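Local atomic coordinates of benzoylformate decarboxylase (Mycobacterium smegmatis, PDB entry 4Q9D), a protein that belongs to the thiamine pyrophosphate-dependent enzyme family and carries a magnesium ion in its C-terminal cofactor-binding domain. Residues F60-G65 against Y89-P94. Sequence-based numbering, arbitrary orientation.
Sequences FAQATG and YRANTP
Thr-93 meets the last turn of helix 50-64 with both branches of its side chain. Its methyl, CG2, lies anti to the backbone N and packs on the methyl of Ala-61, with 3.6 Å between CG2 of Thr-93 and CB of Ala-61. The other branch faces Gln-62, whose chain crosses that of Thr-93 at about a right angle. NE2 of Gln-62 passes 3.7 Å from OG1 of Thr-93, a contact too long for a hydrogen bond; each atom bonds instead to OD1 of Asp-58, one turn before Gln-62 on helix 50-64. That shared carboxylate oxygen thus pins the Thr-93 hydroxyl and the Gln-62 amide side by side. At the far end OE1 of Gln-62 accepts hydrogen bonds from Arg-213 and Arg-239, so both ends of the amide are held and its rotation is fixed. Beyond CG the glutamine chain is extended, which carries NE2 on to the methyl of Ala-91, 3.9 Å from its CB. Ala-91 precedes Asn-92, where positive phi and two bonds back into the last turn make a Schellman motif ending helix 82-90. The chain then runs on through Thr-93 and Pro-94 into strand 95-101. This is helix-to-loop packing in the N-terminal domain's parallel alpha/beta fold, as in thiamine pyrophosphate enzymes: the end of helix 50-64 rests on the link from helix 82-90 to strand 95-101.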
# COMPACT_ATOMS: atom_id res chain seq x y z
N PHE B 60 -12.32 -24.39 11.05
CA PHE B 60 -11.60 -25.64 10.90
C PHE B 60 -10.23 -25.57 11.55
O PHE B 60 -9.86 -26.46 12.34
CB PHE B 60 -11.45 -26.00 9.40
CG PHE B 60 -10.85 -27.40 9.14
CD1 PHE B 60 -11.66 -28.54 9.15
CD2 PHE B 60 -9.49 -27.55 8.82
CE1 PHE B 60 -11.12 -29.81 8.87
CE2 PHE B 60 -8.94 -28.82 8.53
CZ PHE B 60 -9.76 -29.94 8.56
N ALA B 61 -9.48 -24.53 11.20
CA ALA B 61 -8.15 -24.33 11.77
C ALA B 61 -8.19 -24.16 13.29
O ALA B 61 -7.32 -24.66 14.03
CB ALA B 61 -7.48 -23.09 11.11
N GLN B 62 -9.19 -23.44 13.78
CA GLN B 62 -9.24 -23.22 15.23
C GLN B 62 -9.56 -24.52 15.97
O GLN B 62 -8.98 -24.77 17.01
CB GLN B 62 -10.25 -22.16 15.57
CG GLN B 62 -9.78 -20.75 15.22
CD GLN B 62 -10.56 -19.69 15.94
OE1 GLN B 62 -10.60 -19.65 17.18
NE2 GLN B 62 -11.17 -18.78 15.16
N ALA B 63 -10.47 -25.32 15.43
CA ALA B 63 -10.88 -26.58 16.05
C ALA B 63 -9.78 -27.64 15.97
O ALA B 63 -9.58 -28.40 16.91
CB ALA B 63 -12.13 -27.11 15.39
N THR B 64 -9.05 -27.69 14.85
CA THR B 64 -7.98 -28.67 14.70
C THR B 64 -6.67 -28.20 15.35
O THR B 64 -5.80 -29.01 15.61
CB THR B 64 -7.69 -29.03 13.21
OG1 THR B 64 -7.39 -27.83 12.48
CG2 THR B 64 -8.89 -29.70 12.55
N GLY B 65 -6.53 -26.90 15.63
CA GLY B 65 -5.26 -26.39 16.11
C GLY B 65 -4.17 -26.50 15.05
O GLY B 65 -2.99 -26.64 15.36
N TYR B 89 -7.76 -12.67 10.77
CA TYR B 89 -6.59 -11.93 11.16
C TYR B 89 -6.70 -11.51 12.65
O TYR B 89 -5.75 -11.68 13.43
CB TYR B 89 -6.44 -10.69 10.27
CG TYR B 89 -5.18 -9.90 10.61
CD1 TYR B 89 -4.01 -10.11 9.91
CD2 TYR B 89 -5.17 -8.95 11.64
CE1 TYR B 89 -2.86 -9.39 10.19
CE2 TYR B 89 -4.02 -8.24 11.95
CZ TYR B 89 -2.86 -8.46 11.22
OH TYR B 89 -1.71 -7.76 11.51
N ARG B 90 -7.86 -11.00 13.06
CA ARG B 90 -8.07 -10.63 14.49
C ARG B 90 -8.01 -11.84 15.44
O ARG B 90 -7.58 -11.72 16.58
CB ARG B 90 -9.40 -9.90 14.68
CG ARG B 90 -9.51 -8.53 13.98
CD ARG B 90 -8.52 -7.53 14.51
NE ARG B 90 -8.95 -6.14 14.27
CZ ARG B 90 -8.22 -5.08 14.60
NH1 ARG B 90 -7.01 -5.22 15.15
NH2 ARG B 90 -8.67 -3.86 14.35
N ALA B 91 -8.42 -13.02 14.96
CA ALA B 91 -8.33 -14.26 15.76
C ALA B 91 -6.94 -14.91 15.78
O ALA B 91 -6.75 -15.98 16.41
CB ALA B 91 -9.37 -15.31 15.26
N ASN B 92 -5.98 -14.32 15.09
CA ASN B 92 -4.67 -14.98 14.93
C ASN B 92 -4.76 -16.42 14.38
O ASN B 92 -4.11 -17.35 14.86
CB ASN B 92 -3.88 -14.95 16.24
CG ASN B 92 -3.68 -13.52 16.76
OD1 ASN B 92 -4.13 -13.17 17.84
ND2 ASN B 92 -3.01 -12.70 15.98
N THR B 93 -5.59 -16.61 13.37
CA THR B 93 -5.75 -17.94 12.80
C THR B 93 -4.76 -18.17 11.65
O THR B 93 -4.69 -17.35 10.74
CB THR B 93 -7.17 -18.11 12.27
OG1 THR B 93 -8.11 -17.80 13.31
CG2 THR B 93 -7.40 -19.57 11.78
N PRO B 94 -3.98 -19.27 11.71
CA PRO B 94 -3.01 -19.54 10.63
C PRO B 94 -3.67 -20.06 9.35
O PRO B 94 -3.75 -21.26 9.15
CB PRO B 94 -2.08 -20.62 11.23
CG PRO B 94 -2.97 -21.39 12.19
CD PRO B 94 -3.95 -20.30 12.76